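Local coordinates for SnoaL-like domain-containing protein (Silicibacter pomeroyi, PDB 3FLJ), which is of unknown function but has a cystatin-like fold of the SnoaL type, a curved sheet that packs around helices, and assembles as a dimer, at residues 101-106 with 127-132; 50-55 with 122-127. One frame throughout, in Å; residues are numbered along the deposited sequence. Where two conformers were deposited one is given.

Contact 1. Residues 101-106 with 127-132; sequences LDAVGV and YKTVGA
The flat group at the centre of this contact is the D102 peptide carbonyl: T129 OG1 approaches D102 O from one side of the carbonyl plane, and the P126 ring lies on the other side, closer to the plane. T129 OG1 donates a hydrogen bond to D102 O at 2.7 Å. The donor is tilted 34° out of the carbonyl plane, an oblique approach from its own side.

T129 fits between two strand side chains that both point to the helix from either side of D102. Its hydroxyl OG1 lies 3.5 Å from L101 CB, while its methyl CG2 rests 3.6 Å from A103 CB. A chi1 of -49° sets OG1 beside the T129 backbone N and CG2 anti to that N, which is how one branch reaches the carbonyl and the other the apolar neighbour. L101 extends the contact along the helix: its CD1 reaches A132 CB at 3.8 Å and passes 4.0 Å from K128 O, the carbonyl that accepts the helical bond from A132 N.

The axes of 101-106 and 127-132 run nearly perpendicular, at 100°, and approach to 7.8 Å, so the first helical turns touch just the beginning of the strand. Helix 127-143, following strand 117-125, lies against the sheet, consistent with the cystatin-like fold. T129 and A132 also pack on V98 of strand 89-98, and V130 covers M124 of strand 117-125, so the helix spans three adjacent strands.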
# COMPACT_ATOMS: atom_id res chain seq x y z
N LEU A 101 -4.99 -16.27 6.81
CA LEU A 101 -5.45 -15.20 5.93
C LEU A 101 -4.30 -14.61 5.13
O LEU A 101 -3.28 -14.26 5.71
CB LEU A 101 -6.10 -14.08 6.76
CG LEU A 101 -7.35 -14.40 7.58
CD1 LEU A 101 -7.71 -13.20 8.42
CD2 LEU A 101 -8.53 -14.81 6.69
N ASP A 102 -4.51 -14.44 3.82
CA ASP A 102 -3.52 -13.86 2.92
C ASP A 102 -3.50 -12.34 3.03
O ASP A 102 -4.54 -11.72 3.29
CB ASP A 102 -3.83 -14.22 1.45
CG ASP A 102 -3.70 -15.70 1.19
OD1 ASP A 102 -2.57 -16.21 1.31
OD2 ASP A 102 -4.73 -16.33 0.86
N ALA A 103 -2.32 -11.75 2.80
CA ALA A 103 -2.14 -10.30 2.79
C ALA A 103 -1.11 -9.87 1.74
O ALA A 103 -0.18 -10.62 1.45
CB ALA A 103 -1.69 -9.78 4.17
N VAL A 104 -1.34 -8.69 1.17
CA VAL A 104 -0.39 -7.98 0.30
C VAL A 104 -0.24 -6.57 0.90
O VAL A 104 -1.22 -5.97 1.34
CB VAL A 104 -0.87 -7.92 -1.17
CG1 VAL A 104 0.05 -7.05 -2.02
CG2 VAL A 104 -0.93 -9.34 -1.75
N GLY A 105 0.99 -6.06 0.91
CA GLY A 105 1.26 -4.72 1.41
C GLY A 105 2.43 -4.04 0.75
O GLY A 105 3.06 -4.62 -0.13
N VAL A 106 2.64 -2.78 1.14
CA VAL A 106 3.78 -1.95 0.71
C VAL A 106 4.39 -1.23 1.91
O VAL A 106 3.66 -0.61 2.69
CB VAL A 106 3.39 -0.89 -0.36
CG1 VAL A 106 4.62 0.03 -0.71
CG2 VAL A 106 2.85 -1.58 -1.61
N TYR A 127 -8.95 -5.89 3.88
CA TYR A 127 -9.50 -5.37 5.16
C TYR A 127 -9.50 -6.40 6.32
O TYR A 127 -8.95 -6.12 7.38
CB TYR A 127 -10.91 -4.81 4.93
CG TYR A 127 -11.69 -4.32 6.13
CD1 TYR A 127 -11.42 -3.08 6.72
CD2 TYR A 127 -12.74 -5.09 6.67
CE1 TYR A 127 -12.17 -2.62 7.83
CE2 TYR A 127 -13.50 -4.63 7.78
CZ TYR A 127 -13.20 -3.39 8.34
OH TYR A 127 -13.90 -2.90 9.43
N LYS A 128 -10.06 -7.59 6.05
CA LYS A 128 -10.17 -8.68 7.06
C LYS A 128 -8.82 -9.13 7.66
O LYS A 128 -8.73 -9.38 8.87
CB LYS A 128 -10.94 -9.87 6.47
CG LYS A 128 -11.35 -10.98 7.43
CD LYS A 128 -12.03 -12.18 6.73
CE LYS A 128 -13.37 -11.80 6.08
NZ LYS A 128 -14.17 -12.98 5.57
N THR A 129 -7.79 -9.22 6.82
CA THR A 129 -6.43 -9.61 7.25
C THR A 129 -5.78 -8.50 8.10
O THR A 129 -5.07 -8.81 9.07
CB THR A 129 -5.53 -10.01 6.08
OG1 THR A 129 -6.24 -10.93 5.24
CG2 THR A 129 -4.23 -10.65 6.57
N VAL A 130 -6.01 -7.23 7.73
CA VAL A 130 -5.54 -6.08 8.52
C VAL A 130 -6.19 -6.11 9.92
O VAL A 130 -5.52 -5.83 10.90
CB VAL A 130 -5.74 -4.72 7.79
CG1 VAL A 130 -5.36 -3.54 8.70
CG2 VAL A 130 -4.90 -4.67 6.45
N GLY A 131 -7.49 -6.44 9.99
CA GLY A 131 -8.21 -6.63 11.28
C GLY A 131 -7.57 -7.69 12.16
O GLY A 131 -7.38 -7.49 13.37
N ALA A 132 -7.20 -8.82 11.53
CA ALA A 132 -6.48 -9.92 12.18
C ALA A 132 -5.10 -9.46 12.70
O ALA A 132 -4.73 -9.80 13.82
CB ALA A 132 -6.35 -11.13 11.25

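Contact 2. Residues 50-55 with 122-127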
# COMPACT_ATOMS: atom_id res chain seq x y z
N MSE A 50 4.39 4.38 10.77
CA MSE A 50 2.93 4.51 10.62
C MSE A 50 2.36 3.15 10.19
O MSE A 50 2.52 2.75 9.03
CB MSE A 50 2.66 5.61 9.60
CG MSE A 50 2.91 7.01 10.16
SE MSE A 50 3.38 8.25 8.76
CE MSE A 50 5.25 7.64 8.45
N PRO A 51 1.67 2.43 11.12
CA PRO A 51 1.19 1.09 10.78
C PRO A 51 -0.05 1.06 9.88
O PRO A 51 -0.72 2.07 9.75
CB PRO A 51 0.85 0.52 12.16
CG PRO A 51 0.33 1.68 12.90
CD PRO A 51 1.23 2.80 12.49
N PRO A 52 -0.39 -0.11 9.29
CA PRO A 52 -1.60 -0.17 8.45
C PRO A 52 -2.92 -0.23 9.26
O PRO A 52 -4.00 -0.01 8.69
CB PRO A 52 -1.40 -1.46 7.67
CG PRO A 52 -0.68 -2.35 8.61
CD PRO A 52 0.21 -1.45 9.45
N THR A 53 -2.81 -0.51 10.56
CA THR A 53 -3.93 -0.69 11.47
C THR A 53 -4.52 0.65 11.92
O THR A 53 -5.58 1.04 11.43
CB THR A 53 -3.47 -1.54 12.67
OG1 THR A 53 -2.31 -0.92 13.24
CG2 THR A 53 -3.10 -2.95 12.21
N TYR A 54 -3.81 1.39 12.78
CA TYR A 54 -4.29 2.68 13.34
C TYR A 54 -3.69 3.87 12.60
O TYR A 54 -2.56 3.77 12.12
CB TYR A 54 -3.90 2.79 14.81
CG TYR A 54 -4.45 1.69 15.69
CD1 TYR A 54 -5.83 1.55 15.90
CD2 TYR A 54 -3.58 0.80 16.37
CE1 TYR A 54 -6.36 0.53 16.75
CE2 TYR A 54 -4.09 -0.22 17.21
CZ TYR A 54 -5.48 -0.34 17.40
OH TYR A 54 -5.97 -1.33 18.22
N TYR A 55 -4.41 5.00 12.56
CA TYR A 55 -3.91 6.27 11.97
C TYR A 55 -3.12 7.02 13.06
O TYR A 55 -3.52 8.09 13.54
CB TYR A 55 -5.05 7.11 11.39
CG TYR A 55 -4.61 8.17 10.41
CD1 TYR A 55 -4.06 7.81 9.18
CD2 TYR A 55 -4.80 9.55 10.66
CE1 TYR A 55 -3.66 8.77 8.22
CE2 TYR A 55 -4.40 10.53 9.69
CZ TYR A 55 -3.83 10.12 8.49
OH TYR A 55 -3.44 11.01 7.52
N VAL A 122 3.20 1.84 6.39
CA VAL A 122 2.74 0.55 5.86
C VAL A 122 1.27 0.61 5.43
O VAL A 122 0.41 1.02 6.22
CB VAL A 122 2.95 -0.59 6.87
CG1 VAL A 122 2.46 -1.96 6.30
CG2 VAL A 122 4.42 -0.68 7.28
N VAL A 123 1.01 0.22 4.18
CA VAL A 123 -0.35 0.11 3.60
C VAL A 123 -0.55 -1.37 3.24
O VAL A 123 0.41 -2.04 2.87
CB VAL A 123 -0.57 1.07 2.38
CG1 VAL A 123 -0.61 2.52 2.84
CG2 VAL A 123 0.51 0.90 1.32
N MSE A 124 -1.78 -1.88 3.39
CA MSE A 124 -2.10 -3.29 3.16
C MSE A 124 -3.48 -3.56 2.60
O MSE A 124 -4.34 -2.67 2.57
CB MSE A 124 -1.98 -4.08 4.48
CG MSE A 124 -0.62 -4.55 4.85
SE MSE A 124 -0.77 -5.56 6.54
CE MSE A 124 -1.85 -7.02 6.13
N ARG A 125 -3.65 -4.82 2.17
CA ARG A 125 -4.93 -5.41 1.75
C ARG A 125 -4.91 -6.91 2.14
O ARG A 125 -3.81 -7.46 2.28
CB ARG A 125 -5.15 -5.26 0.24
CG ARG A 125 -4.16 -6.02 -0.65
CD ARG A 125 -4.37 -5.77 -2.13
NE ARG A 125 -5.70 -6.24 -2.55
CZ ARG A 125 -6.02 -7.48 -2.95
NH1 ARG A 125 -5.11 -8.43 -3.20
NH2 ARG A 125 -7.29 -7.75 -3.25
N PRO A 126 -6.08 -7.54 2.32
CA PRO A 126 -7.45 -7.05 2.34
C PRO A 126 -7.82 -6.59 3.77
O PRO A 126 -7.10 -6.89 4.73
CB PRO A 126 -8.24 -8.29 1.95
CG PRO A 126 -7.50 -9.39 2.64
CD PRO A 126 -6.05 -9.01 2.47
N TYR A 127 -8.95 -5.89 3.88
CA TYR A 127 -9.50 -5.37 5.16
C TYR A 127 -9.50 -6.40 6.32
O TYR A 127 -8.95 -6.12 7.38
CB TYR A 127 -10.91 -4.81 4.93
CG TYR A 127 -11.69 -4.32 6.13
CD1 TYR A 127 -11.42 -3.08 6.72
CD2 TYR A 127 -12.74 -5.09 6.67
CE1 TYR A 127 -12.17 -2.62 7.83
CE2 TYR A 127 -13.50 -4.63 7.78
CZ TYR A 127 -13.20 -3.39 8.34
OH TYR A 127 -13.90 -2.90 9.43
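M50 O accepts the amide of V122 N at 2.9 Å, the last step of the parallel pairing between strands 47-50 and 117-125 in this cystatin-like sheet. The bond is nearly straight, with an N-H...O angle of 169° and a C=O...donor angle of 174°. In this parallel register the next donor to V122 O would be the nitrogen of residue 52, but P52 N has no hydrogen to give and lies 3.4 Å from V122 O. Strand pairing stops there, and 50-55 turns away as a loop, although P52 CA still sits 3.2 Å from V122 O.

P52 carries the side-chain contact. Its ring lies alongside V122, both pointing the same way, with CD 3.9 Å from V122 CB and CG equally near V122 CG1. M124, a selenomethionine two residues on and on the same side of the strand, crosses the ring obliquely, its SE meeting the same CG that touches V122 CG1. An alanine at P52 would lack CG and CD, and would probably open a gap between V122 CG1 and the selenium while freeing the backbone to turn.

Further along the loop, P51 O accepts a hydrogen bond from R125 NE of the second subunit, and Y54 OH bonds to N138 OD1. With chi2 at -178° the M124 chain runs extended to SE, which lies 3.8 Å from P52 CG; the bend at chi3 turns only CE.

Overall arrangement
Contacts 1 and 2 have centres about 8 Å apart and meet through the antiparallel pair of strands 101-111 and 117-125. Probable hydrogen bonds join them, V104 O to R125 N at 2.8 Å and V106 N to V123 O at 2.9 Å. M124 is a second link: its SE meets P52 of contact 2, while its CE packs 3.4 Å from A103 CB of contact 1. D102 O also lies 3.2 Å from P126 CD. Both contacts share Y127, whose ring stacks on Y127 of the second subunit, and other residues of both also touch that subunit. No active site is established; an unidentified molecule about 4 Å from the V122 side chain probably comes from the crystallisation liquor, though it may mark a pocket beside contact 2.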